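Local coordinates for chitin binding protein (Streptomyces lividans, PDB 5FTZ) that binds copper and, as a lytic polysaccharide monooxygenase of family AA10, probably cleaves chitin chains by oxidation, at residues D5-R10 / H149-V154; Q30-P35 / G54-L59; G37-G42 / K97-K102; T73-N76 / S80-F83; V124-K129 / A133-S138. One frame throughout, in Å; residues are numbered along the deposited sequence.

From the N terminus, the residues just after strand 2-6, Pro7 and Arg10, meet strand 148-157 in contact 1, closing a long loop that encloses the other four contacts. Contact 2 joins 30-35 to 54-59 within the long region ahead of strand 73-74. Contact 3 starts inside that span, at 37-42, and ends on strand 93-100, so contacts 2 and 3 cross. Contact 4 links the neighbouring segments 73-76 and 80-83 and falls within the span of contact 3, while contact 5, between 124-129 and 133-138, follows it. Contacts 1, 4 and 5 bridge the three-stranded and the mixed sheet; contact 2 docks loop 54-59 on the lead-in to strand 33-35, and contact 3 docks loop 37-42 on strand 93-100.

Contact 1 of 5, residues D5-R10 / H149-V154; sequences DLPVSR and HVILAV
Arg10 and Val150 make the closer of two small contacts here: NH2 of Arg10 lies 3.8 Å from CG2 of Val150, the two side chains crossing at about a right angle. The arginine chain runs fully extended from CG to NE, which carries its guanidinium past the methyl to polar partners beyond. NE forms a salt bridge with Asp169 and NH1 a hydrogen bond with the carbonyl O of Leu59, while Trp70 adds a cation-pi contact. Val150 therefore meets a charged group that is already held in place, and covers part of it with hydrocarbon.

The second contact is looser. CG of Pro7 stands 4.4 Å from CD1 of Ile151, and no hydrogen bond joins the two segments. Although slack, this side is not a solvent face: all four touching residues are buried. Pro7 follows a cis peptide bond, and its CB points toward segment 149-154.

Pro7 also packs on Tyr81 and Phe83 of strand 80-87, and Val150 touches Asp169 of strand 162-171. The turn between strand 2-6 and helix 10-15 thus lies over strand 148-157, joining the three-stranded sheet to the mixed one.

Contact 2 of 5, residues Q30-P35 / G54-L59; sequences QSVEGP and GSFAAL
The backbones of Val32 and Phe56 stay well apart, with 7.9 Å between their CA atoms; Val32 is the centre of an inverse gamma turn ahead of strand 33-35. Side chains bridge the interval. The Phe56 ring reaches across with its CE2 corner, which lies 3.6 Å from the carbonyl O of Ser31; the oxygen sits at the ring edge, near its plane. CB of Ser31 adds a contact of 4.1 Å to CZ of the same ring. With CG anti to its carbonyl carbon (chi1 -56°), Phe56 directs the ring out toward segment 30-35.

Beside it, Val32 and Leu59 reach toward each other tip to tip, CG2 of Val32 and CD1 of Leu59 being 3.8 Å apart. The same CG2 approaches CD2 of Phe56 obliquely at 4.2 Å, so one methyl serves both partners from the 54-59 side. A backbone hydrogen bond from N of Leu59 to O of Phe56 ties these two residues together. Ile25 and Ala51 extend the apolar cluster at Val32, and Gln11 of helix 10-15 borders it.

The side chain of Ser31 lies about 8 Å from a bound copper ion, and Glu33 touches the copper ligand His1, so the contact sits close to the metal site. The OG of Ser31 is hydrogen-bonded to Glu28. No hydrogen bond crosses between the segments: the contact is apolar packing, supplemented by the weakly polarised ring C-H edge directed at the Ser31 carbonyl, an arrangement that is probably mildly favourable electrostatically.

Contact 3 of 5, residues G37-G42 / K97-K102; sequences GFPASG and KYYVTK
Phe38 turns the edge of its ring to the face of Tyr99 in a T-shaped stack, with centroids 5.3 Å apart and planes at 81°. The CD2-CE2 side of Phe38 does the touching: CD2 comes to 3.8 Å from CZ of Tyr99, while CE2 stands over the centre of the tyrosine ring. The two side chains point in opposing senses as they pass, and CG of Phe38, anti to its backbone N (chi1 -171°), extends toward the strand.

Further out, Pro39, joined by a cis peptide bond, folds its CB over a face of the Phe38 ring and brings CD to 4.3 Å from OH of Tyr99. A water donates to O of Phe38 at 2.8 Å and accepts from NZ of Lys97 at 3.1 Å; Lys97 also has a salt bridge to Asp95. With an alanine in place of Tyr99, the Phe38 edge would probably lose the face it packs on, leaving a gap between loop and strand.

Arg113 donates hydrogen bonds to the carbonyl O atoms of Pro39 and Ser41 and touches Phe38 as well. Strand 93-100 pairs with strand 148-157, whose Leu152 packs on Phe38 and Val154 on Tyr99, so the loop 37-42 covers adjoining strands of the mixed sheet.

Contact 4 of 5, residues T73-N76 / S80-F83; sequences TRVN and SYTF
Tyr81 swings its ring toward segment 73-76 because CG stands anti to the backbone N (chi1 -176°), and Thr73 meets it with CG2, which is likewise anti to its own backbone N. Between these two side chains, which cross obliquely, the closest approach is 4.1 Å, from CG2 of Thr73 to OH of Tyr81. The methyl thus meets the phenol end of the tyrosine.

Val75 provides the second point of contact. Its CG1 lies 4.3 Å from CE1 of Tyr81, approaching the ring obliquely. The backbones themselves are distant, the nearest CA atoms being those of Val75 and Tyr81 at 8.5 Å, and no hydrogen bond joins the segments. Tyr81 contributes about half of the small buried surface, 82 Å² in all, making its ring the main bridge.

Phe83, from the same strand, packs on another part of the tyrosine: CD2 of Tyr81 sits 3.7 Å above the Phe83 ring plane, over its centre. Pro7 touches both aromatic side chains. Tyr81 thus meets both the aliphatic groups of 73-76 and an aromatic neighbour, while remaining partly exposed. Val75 reaches inward as well, to Val170 of strand 162-171 and to Leu141 and Phe172.

Thr73 and Val75 are hydrogen-bonded through their backbones to strand 162-171 of the mixed sheet, whereas Tyr81 and Phe83 pair with strand 134-140 of the three-stranded one. Side-chain packing between two facing sheets, with no hydrogen bond between these segments, fits a beta sandwich, the immunoglobulin-like core of AA10 enzymes.

Contact 5 of 5, residues V124-K129 / A133-S138; sequences VPYGGK and ATLSHS
This is a surface contact in which side chains of two sheets pack together: Val124 of strand 122-125 and Tyr126, close after it in sequence, meet His137 and Leu135 of strand 134-140. Val124 places CG2 over one face of the His137 imidazole, a CH-pi contact with the methyl 4.0 Å from the ring centroid and 18° off its normal. The methyl is shifted toward the ND1-CE1 side, 3.9 Å from CE1 of His137. With its CG between the backbone N and carbonyl carbon (chi1 51°), His137 presents that face to the valine, and NE2 is hydrogen-bonded to the hydroxyl of Tyr98.

The contact lies at the outer margin of the beta sandwich known for AA10 enzymes, its side chains bridging the two sheets; Phe122 and Phe96 add edge-to-face contacts to His137. Replacing His137 by an alanine would probably leave the Tyr98 hydroxyl without this partner and Val124 without the ring beneath its methyl.

The hydroxyl end of Tyr126 meets the Leu135 methyls. OH of Tyr126 is 3.9 Å from CD1 of Leu135, and CE1 of Tyr126 is 4.1 Å from CD2 of Leu135, that methyl approaching obliquely. Tyr126 also opens a type I' turn to Lys129, closed by a hydrogen bond from N of Lys129 to O of Tyr126, with Gly127 and Gly128 at positive phi.

Contact 1 of 5, residues D5-R10 / H149-V154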
# COMPACT_ATOMS: atom_id res chain seq x y z
N ASP A 5 -14.24 20.55 -6.80
CA ASP A 5 -14.87 21.64 -7.56
C ASP A 5 -16.37 21.45 -7.75
O ASP A 5 -17.01 22.39 -8.15
CB ASP A 5 -14.13 21.99 -8.88
CG ASP A 5 -14.30 21.01 -9.90
OD1 ASP A 5 -14.72 19.90 -9.65
OD2 ASP A 5 -14.05 21.33 -11.10
N LEU A 6 -16.92 20.32 -7.31
CA LEU A 6 -18.37 20.14 -7.21
C LEU A 6 -18.68 19.39 -5.94
O LEU A 6 -18.24 18.24 -5.79
CB LEU A 6 -19.00 19.36 -8.39
CG LEU A 6 -18.93 20.03 -9.72
CD1 LEU A 6 -19.29 19.07 -10.82
CD2 LEU A 6 -19.83 21.28 -9.75
N PRO A 7 -19.41 19.99 -4.97
CA PRO A 7 -19.76 21.41 -4.91
C PRO A 7 -18.46 22.20 -4.66
O PRO A 7 -17.59 21.71 -3.93
CB PRO A 7 -20.68 21.46 -3.67
CG PRO A 7 -20.26 20.33 -2.79
CD PRO A 7 -19.67 19.29 -3.70
N VAL A 8 -18.33 23.35 -5.28
CA VAL A 8 -17.07 24.07 -5.24
C VAL A 8 -16.65 24.39 -3.81
O VAL A 8 -17.44 24.92 -3.01
CB VAL A 8 -17.08 25.29 -6.17
CG1 VAL A 8 -18.04 26.33 -5.71
CG2 VAL A 8 -15.68 25.83 -6.30
N SER A 9 -15.40 24.10 -3.48
CA SER A 9 -14.86 24.29 -2.14
C SER A 9 -14.32 25.67 -1.93
O SER A 9 -14.06 26.42 -2.86
CB SER A 9 -13.78 23.26 -1.88
OG SER A 9 -12.74 23.35 -2.87
N ARG A 10 -14.17 26.06 -0.66
CA ARG A 10 -13.65 27.35 -0.30
C ARG A 10 -12.30 27.62 -0.92
O ARG A 10 -12.06 28.76 -1.36
CB ARG A 10 -13.66 27.55 1.22
CG ARG A 10 -15.04 27.67 1.84
CD ARG A 10 -14.94 27.84 3.34
NE ARG A 10 -16.28 27.92 3.94
CZ ARG A 10 -16.52 27.90 5.25
NH1 ARG A 10 -15.53 27.80 6.11
NH2 ARG A 10 -17.80 27.92 5.67
N HIS A 149 -25.53 25.30 4.70
CA HIS A 149 -24.91 24.12 5.28
C HIS A 149 -23.50 24.05 4.68
O HIS A 149 -23.21 24.75 3.67
CB HIS A 149 -25.69 22.83 5.01
CG HIS A 149 -26.83 22.69 5.97
ND1 HIS A 149 -26.67 22.22 7.26
CD2 HIS A 149 -28.13 23.01 5.85
CE1 HIS A 149 -27.83 22.27 7.89
NE2 HIS A 149 -28.73 22.75 7.05
N VAL A 150 -22.65 23.27 5.30
CA VAL A 150 -21.32 22.97 4.77
C VAL A 150 -21.20 21.49 4.50
O VAL A 150 -21.62 20.66 5.34
CB VAL A 150 -20.23 23.45 5.74
CG1 VAL A 150 -18.85 22.91 5.31
CG2 VAL A 150 -20.24 24.99 5.82
N ILE A 151 -20.70 21.14 3.34
CA ILE A 151 -20.26 19.79 3.03
C ILE A 151 -18.77 19.75 3.16
O ILE A 151 -18.06 20.58 2.53
CB ILE A 151 -20.77 19.32 1.64
CG1 ILE A 151 -22.30 19.16 1.64
CG2 ILE A 151 -20.00 18.05 1.24
CD1 ILE A 151 -22.99 18.90 0.32
N LEU A 152 -18.27 18.84 3.96
CA LEU A 152 -16.83 18.57 4.15
C LEU A 152 -16.47 17.32 3.40
O LEU A 152 -17.05 16.25 3.67
CB LEU A 152 -16.49 18.44 5.63
CG LEU A 152 -15.06 18.02 5.94
CD1 LEU A 152 -14.08 19.09 5.58
CD2 LEU A 152 -14.91 17.60 7.39
N ALA A 153 -15.51 17.44 2.49
CA ALA A 153 -14.98 16.33 1.72
C ALA A 153 -13.61 16.02 2.22
O ALA A 153 -12.80 16.93 2.41
CB ALA A 153 -14.98 16.73 0.25
N VAL A 154 -13.37 14.75 2.49
CA VAL A 154 -12.09 14.29 3.01
C VAL A 154 -11.55 13.18 2.12
O VAL A 154 -12.22 12.16 1.91
CB VAL A 154 -12.23 13.84 4.46
CG1 VAL A 154 -10.82 13.51 4.98
CG2 VAL A 154 -12.88 14.90 5.36

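Contact 2 of 5, residues Q30-P35 / G54-L59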
# COMPACT_ATOMS: atom_id res chain seq x y z
N GLN A 30 -4.94 23.25 -4.19
CA GLN A 30 -4.66 21.82 -3.98
C GLN A 30 -3.99 21.41 -2.71
O GLN A 30 -3.81 20.21 -2.47
CB GLN A 30 -3.86 21.29 -5.20
CG GLN A 30 -2.42 21.83 -5.24
CD GLN A 30 -2.21 23.12 -5.97
OE1 GLN A 30 -3.13 23.90 -6.19
NE2 GLN A 30 -0.97 23.35 -6.37
N SER A 31 -3.57 22.35 -1.87
CA SER A 31 -2.56 22.08 -0.84
C SER A 31 -3.14 21.94 0.58
O SER A 31 -2.40 21.97 1.55
CB SER A 31 -1.51 23.18 -0.81
OG SER A 31 -0.85 23.17 -2.05
N VAL A 32 -4.46 21.75 0.73
CA VAL A 32 -5.08 21.72 2.09
C VAL A 32 -5.02 20.31 2.66
O VAL A 32 -5.99 19.56 2.67
CB VAL A 32 -6.50 22.30 2.06
CG1 VAL A 32 -7.06 22.42 3.44
CG2 VAL A 32 -6.51 23.66 1.39
N GLU A 33 -3.83 19.97 3.15
CA GLU A 33 -3.42 18.65 3.62
C GLU A 33 -3.23 18.69 5.10
O GLU A 33 -2.51 19.55 5.62
CB GLU A 33 -2.11 18.25 2.91
CG GLU A 33 -1.69 16.83 3.16
CD GLU A 33 -0.47 16.40 2.37
OE1 GLU A 33 0.29 17.28 1.95
OE2 GLU A 33 -0.32 15.18 2.09
N GLY A 34 -3.77 17.69 5.79
CA GLY A 34 -3.53 17.58 7.24
C GLY A 34 -3.53 16.13 7.66
O GLY A 34 -3.62 15.25 6.81
N PRO A 35 -3.48 15.86 8.96
CA PRO A 35 -3.49 14.48 9.40
C PRO A 35 -4.78 13.80 9.04
O PRO A 35 -5.86 14.41 9.10
CB PRO A 35 -3.32 14.60 10.92
CG PRO A 35 -2.69 15.91 11.12
CD PRO A 35 -3.26 16.81 10.07
N GLY A 54 -2.06 27.49 9.37
CA GLY A 54 -2.25 28.90 9.67
C GLY A 54 -2.24 29.80 8.45
O GLY A 54 -3.00 30.77 8.40
N SER A 55 -1.41 29.47 7.46
CA SER A 55 -1.34 30.23 6.21
C SER A 55 -2.65 30.20 5.38
O SER A 55 -2.82 31.02 4.52
CB SER A 55 -0.20 29.75 5.31
OG SER A 55 -0.39 28.39 4.95
N PHE A 56 -3.51 29.22 5.65
CA PHE A 56 -4.81 29.04 4.97
C PHE A 56 -5.98 29.29 5.92
O PHE A 56 -7.12 28.89 5.63
CB PHE A 56 -4.95 27.62 4.40
CG PHE A 56 -3.85 27.19 3.45
CD1 PHE A 56 -3.12 28.10 2.68
CD2 PHE A 56 -3.50 25.85 3.37
CE1 PHE A 56 -2.07 27.67 1.87
CE2 PHE A 56 -2.53 25.43 2.48
CZ PHE A 56 -1.79 26.35 1.75
N ALA A 57 -5.76 30.04 7.01
CA ALA A 57 -6.79 30.28 8.03
C ALA A 57 -8.01 30.98 7.48
O ALA A 57 -9.11 30.79 8.04
CB ALA A 57 -6.22 31.08 9.22
N ALA A 58 -7.88 31.77 6.43
CA ALA A 58 -9.10 32.34 5.83
C ALA A 58 -10.16 31.31 5.51
O ALA A 58 -11.37 31.60 5.57
CB ALA A 58 -8.78 33.14 4.59
N LEU A 59 -9.75 30.10 5.16
CA LEU A 59 -10.74 29.05 4.85
C LEU A 59 -11.61 28.61 6.01
O LEU A 59 -12.70 28.09 5.78
CB LEU A 59 -10.02 27.80 4.31
CG LEU A 59 -9.16 27.97 3.07
CD1 LEU A 59 -8.55 26.64 2.66
CD2 LEU A 59 -9.95 28.59 1.93

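Contact 3 of 5, residues G37-G42 / K97-K102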
# COMPACT_ATOMS: atom_id res chain seq x y z
N GLY A 37 -7.62 10.50 9.64
CA GLY A 37 -8.29 9.88 10.78
C GLY A 37 -9.41 10.73 11.37
O GLY A 37 -9.90 10.44 12.47
N PHE A 38 -9.90 11.71 10.61
CA PHE A 38 -11.08 12.49 11.02
C PHE A 38 -12.28 11.59 11.20
O PHE A 38 -12.50 10.72 10.38
CB PHE A 38 -11.36 13.50 9.92
CG PHE A 38 -12.41 14.52 10.27
CD1 PHE A 38 -12.10 15.63 10.99
CD2 PHE A 38 -13.72 14.28 9.87
CE1 PHE A 38 -13.09 16.52 11.33
CE2 PHE A 38 -14.72 15.18 10.20
CZ PHE A 38 -14.40 16.28 10.96
N PRO A 39 -13.12 11.83 12.21
CA PRO A 39 -13.03 12.88 13.22
C PRO A 39 -12.26 12.58 14.50
O PRO A 39 -12.01 13.45 15.30
CB PRO A 39 -14.51 13.09 13.59
CG PRO A 39 -15.03 11.70 13.48
CD PRO A 39 -14.41 11.14 12.25
N ALA A 40 -11.87 11.33 14.73
CA ALA A 40 -11.18 11.03 15.98
C ALA A 40 -9.84 11.72 16.09
O ALA A 40 -9.47 12.22 17.13
CB ALA A 40 -11.00 9.52 16.11
N SER A 41 -9.12 11.76 14.97
CA SER A 41 -7.91 12.54 14.87
C SER A 41 -8.13 13.57 13.74
O SER A 41 -9.26 13.92 13.45
CB SER A 41 -6.71 11.63 14.66
OG SER A 41 -6.86 10.86 13.52
N GLY A 42 -7.05 14.09 13.18
CA GLY A 42 -7.13 15.07 12.11
C GLY A 42 -7.06 16.48 12.65
O GLY A 42 -6.82 16.69 13.82
N LYS A 97 -14.68 10.56 1.80
CA LYS A 97 -15.83 10.62 2.71
C LYS A 97 -16.40 12.01 2.64
O LYS A 97 -15.63 13.00 2.56
CB LYS A 97 -15.49 10.31 4.14
CG LYS A 97 -15.02 8.89 4.35
CD LYS A 97 -14.61 8.68 5.78
CE LYS A 97 -14.46 7.19 6.07
NZ LYS A 97 -13.25 6.99 6.85
N TYR A 98 -17.70 12.13 2.71
CA TYR A 98 -18.39 13.40 2.61
C TYR A 98 -19.34 13.55 3.79
O TYR A 98 -20.12 12.63 4.06
CB TYR A 98 -19.17 13.51 1.30
CG TYR A 98 -18.33 13.40 0.09
CD1 TYR A 98 -18.02 12.13 -0.45
CD2 TYR A 98 -17.81 14.51 -0.56
CE1 TYR A 98 -17.23 11.99 -1.58
CE2 TYR A 98 -17.01 14.40 -1.70
CZ TYR A 98 -16.73 13.16 -2.21
OH TYR A 98 -15.94 13.02 -3.33
N TYR A 99 -19.26 14.67 4.49
CA TYR A 99 -19.98 14.95 5.73
C TYR A 99 -20.80 16.20 5.51
O TYR A 99 -20.42 17.05 4.71
CB TYR A 99 -19.04 15.23 6.91
CG TYR A 99 -18.02 14.14 7.22
CD1 TYR A 99 -16.86 14.03 6.51
CD2 TYR A 99 -18.26 13.22 8.20
CE1 TYR A 99 -15.94 13.05 6.82
CE2 TYR A 99 -17.29 12.23 8.52
CZ TYR A 99 -16.17 12.17 7.82
OH TYR A 99 -15.17 11.23 8.03
N VAL A 100 -21.93 16.36 6.20
CA VAL A 100 -22.70 17.55 6.15
C VAL A 100 -22.92 18.11 7.59
O VAL A 100 -22.92 17.33 8.56
CB VAL A 100 -24.04 17.33 5.45
CG1 VAL A 100 -24.93 16.42 6.25
CG2 VAL A 100 -24.72 18.64 5.08
N THR A 101 -23.14 19.38 7.71
CA THR A 101 -23.55 20.00 8.95
C THR A 101 -24.95 19.56 9.36
O THR A 101 -25.74 19.06 8.58
CB THR A 101 -23.43 21.52 8.83
OG1 THR A 101 -24.01 21.94 7.58
CG2 THR A 101 -21.96 21.95 8.92
N LYS A 102 -25.21 19.73 10.67
CA LYS A 102 -26.50 19.39 11.27
C LYS A 102 -27.41 20.58 11.31
O LYS A 102 -26.97 21.72 11.34
CB LYS A 102 -26.30 18.98 12.75
CG LYS A 102 -25.54 17.70 12.88
CD LYS A 102 -25.34 17.29 14.34
CE LYS A 102 -24.41 18.21 15.03
NZ LYS A 102 -23.65 17.50 16.11
O HOH W 1 -11.47 9.09 8.32

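Contact 4 of 5, residues T73-N76 / S80-F83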
# COMPACT_ATOMS: atom_id res chain seq x y z
N THR A 73 -23.34 26.96 -3.30
CA THR A 73 -23.90 26.18 -4.36
C THR A 73 -25.29 25.73 -3.90
O THR A 73 -25.45 25.12 -2.83
CB THR A 73 -23.04 24.97 -4.66
OG1 THR A 73 -21.72 25.38 -5.06
CG2 THR A 73 -23.62 24.09 -5.78
N ARG A 74 -26.32 26.01 -4.68
CA ARG A 74 -27.67 25.53 -4.41
C ARG A 74 -27.79 24.07 -4.74
O ARG A 74 -27.35 23.63 -5.81
CB ARG A 74 -28.67 26.31 -5.26
CG ARG A 74 -29.06 27.62 -4.56
CD ARG A 74 -30.34 27.46 -3.70
N VAL A 75 -28.31 23.31 -3.78
CA VAL A 75 -28.46 21.83 -3.92
C VAL A 75 -29.84 21.41 -3.47
O VAL A 75 -30.50 22.09 -2.67
CB VAL A 75 -27.39 21.05 -3.14
CG1 VAL A 75 -26.01 21.41 -3.66
CG2 VAL A 75 -27.48 21.32 -1.65
N ASN A 76 -30.26 20.25 -3.99
CA ASN A 76 -31.56 19.67 -3.58
C ASN A 76 -31.38 18.45 -2.70
O ASN A 76 -30.85 17.42 -3.10
CB ASN A 76 -32.36 19.28 -4.82
CG ASN A 76 -32.58 20.45 -5.77
OD1 ASN A 76 -32.10 20.42 -6.89
ND2 ASN A 76 -33.24 21.47 -5.31
N SER A 80 -29.63 12.68 -6.10
CA SER A 80 -28.28 12.29 -6.52
C SER A 80 -27.52 13.50 -7.05
O SER A 80 -28.07 14.43 -7.60
CB SER A 80 -28.33 11.19 -7.57
OG SER A 80 -27.09 10.56 -7.60
N TYR A 81 -26.21 13.48 -6.84
CA TYR A 81 -25.35 14.61 -7.19
C TYR A 81 -23.99 14.09 -7.60
O TYR A 81 -23.51 13.11 -7.05
CB TYR A 81 -25.26 15.55 -5.99
CG TYR A 81 -24.47 16.85 -6.21
CD1 TYR A 81 -25.09 17.95 -6.74
CD2 TYR A 81 -23.16 16.95 -5.85
CE1 TYR A 81 -24.41 19.16 -6.96
CE2 TYR A 81 -22.40 18.12 -6.06
CZ TYR A 81 -23.04 19.22 -6.58
OH TYR A 81 -22.32 20.40 -6.83
N THR A 82 -23.37 14.72 -8.59
CA THR A 82 -21.97 14.39 -8.95
C THR A 82 -21.01 15.19 -8.12
O THR A 82 -20.94 16.42 -8.25
CB THR A 82 -21.74 14.65 -10.42
OG1 THR A 82 -22.50 13.68 -11.16
CG2 THR A 82 -20.29 14.50 -10.80
N PHE A 83 -20.25 14.50 -7.27
CA PHE A 83 -19.17 15.11 -6.51
C PHE A 83 -17.93 15.00 -7.35
O PHE A 83 -17.71 13.95 -7.99
CB PHE A 83 -19.02 14.39 -5.15
CG PHE A 83 -20.17 14.60 -4.26
CD1 PHE A 83 -21.28 13.75 -4.31
CD2 PHE A 83 -20.19 15.66 -3.38
CE1 PHE A 83 -22.38 13.97 -3.52
CE2 PHE A 83 -21.30 15.87 -2.57
CZ PHE A 83 -22.38 15.03 -2.65

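Contact 5 of 5, residues V124-K129 / A133-S138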
# COMPACT_ATOMS: atom_id res chain seq x y z
N VAL A 124 -16.73 6.52 -0.33
CA VAL A 124 -16.21 5.72 -1.47
C VAL A 124 -14.91 5.05 -1.05
O VAL A 124 -13.85 5.70 -1.06
CB VAL A 124 -16.04 6.59 -2.69
CG1 VAL A 124 -15.63 5.79 -3.89
CG2 VAL A 124 -17.36 7.29 -3.02
N PRO A 125 -14.97 3.76 -0.66
CA PRO A 125 -13.73 3.02 -0.43
C PRO A 125 -13.02 2.93 -1.79
O PRO A 125 -13.68 2.61 -2.82
CB PRO A 125 -14.21 1.67 0.07
CG PRO A 125 -15.64 1.87 0.49
CD PRO A 125 -16.16 2.91 -0.44
N TYR A 126 -11.70 3.19 -1.85
CA TYR A 126 -11.02 3.26 -3.15
C TYR A 126 -9.91 2.22 -3.34
O TYR A 126 -9.32 2.15 -4.41
CB TYR A 126 -10.44 4.66 -3.37
CG TYR A 126 -10.48 5.16 -4.79
CD1 TYR A 126 -11.67 5.51 -5.38
CD2 TYR A 126 -9.33 5.21 -5.56
CE1 TYR A 126 -11.73 5.96 -6.69
CE2 TYR A 126 -9.38 5.64 -6.87
CZ TYR A 126 -10.59 5.99 -7.44
OH TYR A 126 -10.63 6.41 -8.78
N GLY A 127 -9.65 1.39 -2.36
CA GLY A 127 -8.83 0.20 -2.56
C GLY A 127 -7.37 0.46 -2.84
O GLY A 127 -6.71 -0.43 -3.42
N GLY A 128 -6.82 1.63 -2.50
CA GLY A 128 -5.42 1.90 -2.79
C GLY A 128 -5.12 2.34 -4.20
O GLY A 128 -3.97 2.50 -4.56
N LYS A 129 -6.16 2.48 -5.02
CA LYS A 129 -5.95 2.84 -6.41
C LYS A 129 -5.69 4.34 -6.58
O LYS A 129 -5.99 5.15 -5.72
CB LYS A 129 -7.15 2.39 -7.23
CG LYS A 129 -7.34 0.85 -7.25
CD LYS A 129 -6.16 0.12 -7.85
CE LYS A 129 -6.52 -1.33 -8.11
NZ LYS A 129 -5.51 -2.23 -7.50
N ALA A 133 -7.15 12.20 -13.01
CA ALA A 133 -6.93 13.60 -12.65
C ALA A 133 -8.18 14.39 -12.37
O ALA A 133 -8.14 15.38 -11.60
CB ALA A 133 -6.16 14.27 -13.77
N THR A 134 -9.31 13.99 -12.92
CA THR A 134 -10.62 14.56 -12.58
C THR A 134 -11.49 13.36 -12.23
O THR A 134 -11.70 12.51 -13.10
CB THR A 134 -11.32 15.32 -13.73
OG1 THR A 134 -10.48 16.39 -14.20
CG2 THR A 134 -12.63 15.91 -13.29
N LEU A 135 -11.95 13.27 -11.00
CA LEU A 135 -12.78 12.17 -10.51
C LEU A 135 -14.13 12.66 -10.23
O LEU A 135 -14.30 13.56 -9.35
CB LEU A 135 -12.21 11.53 -9.25
CG LEU A 135 -13.04 10.40 -8.65
CD1 LEU A 135 -13.23 9.19 -9.54
CD2 LEU A 135 -12.37 9.97 -7.36
N SER A 136 -15.14 12.06 -10.85
CA SER A 136 -16.54 12.39 -10.65
C SER A 136 -17.22 11.13 -10.16
O SER A 136 -17.07 10.06 -10.76
CB SER A 136 -17.18 12.80 -11.95
OG SER A 136 -16.71 14.05 -12.41
N HIS A 137 -17.95 11.21 -9.06
CA HIS A 137 -18.73 10.08 -8.57
C HIS A 137 -20.03 10.53 -7.95
O HIS A 137 -20.13 11.63 -7.40
CB HIS A 137 -17.94 9.12 -7.74
CG HIS A 137 -17.15 9.73 -6.61
ND1 HIS A 137 -15.98 9.16 -6.20
CD2 HIS A 137 -17.31 10.82 -5.85
CE1 HIS A 137 -15.46 9.85 -5.19
NE2 HIS A 137 -16.23 10.89 -4.98
N SER A 138 -21.04 9.68 -8.07
CA SER A 138 -22.41 10.03 -7.68
C SER A 138 -22.71 9.60 -6.28
O SER A 138 -22.53 8.40 -5.93
CB SER A 138 -23.40 9.33 -8.60
OG SER A 138 -23.19 9.70 -9.95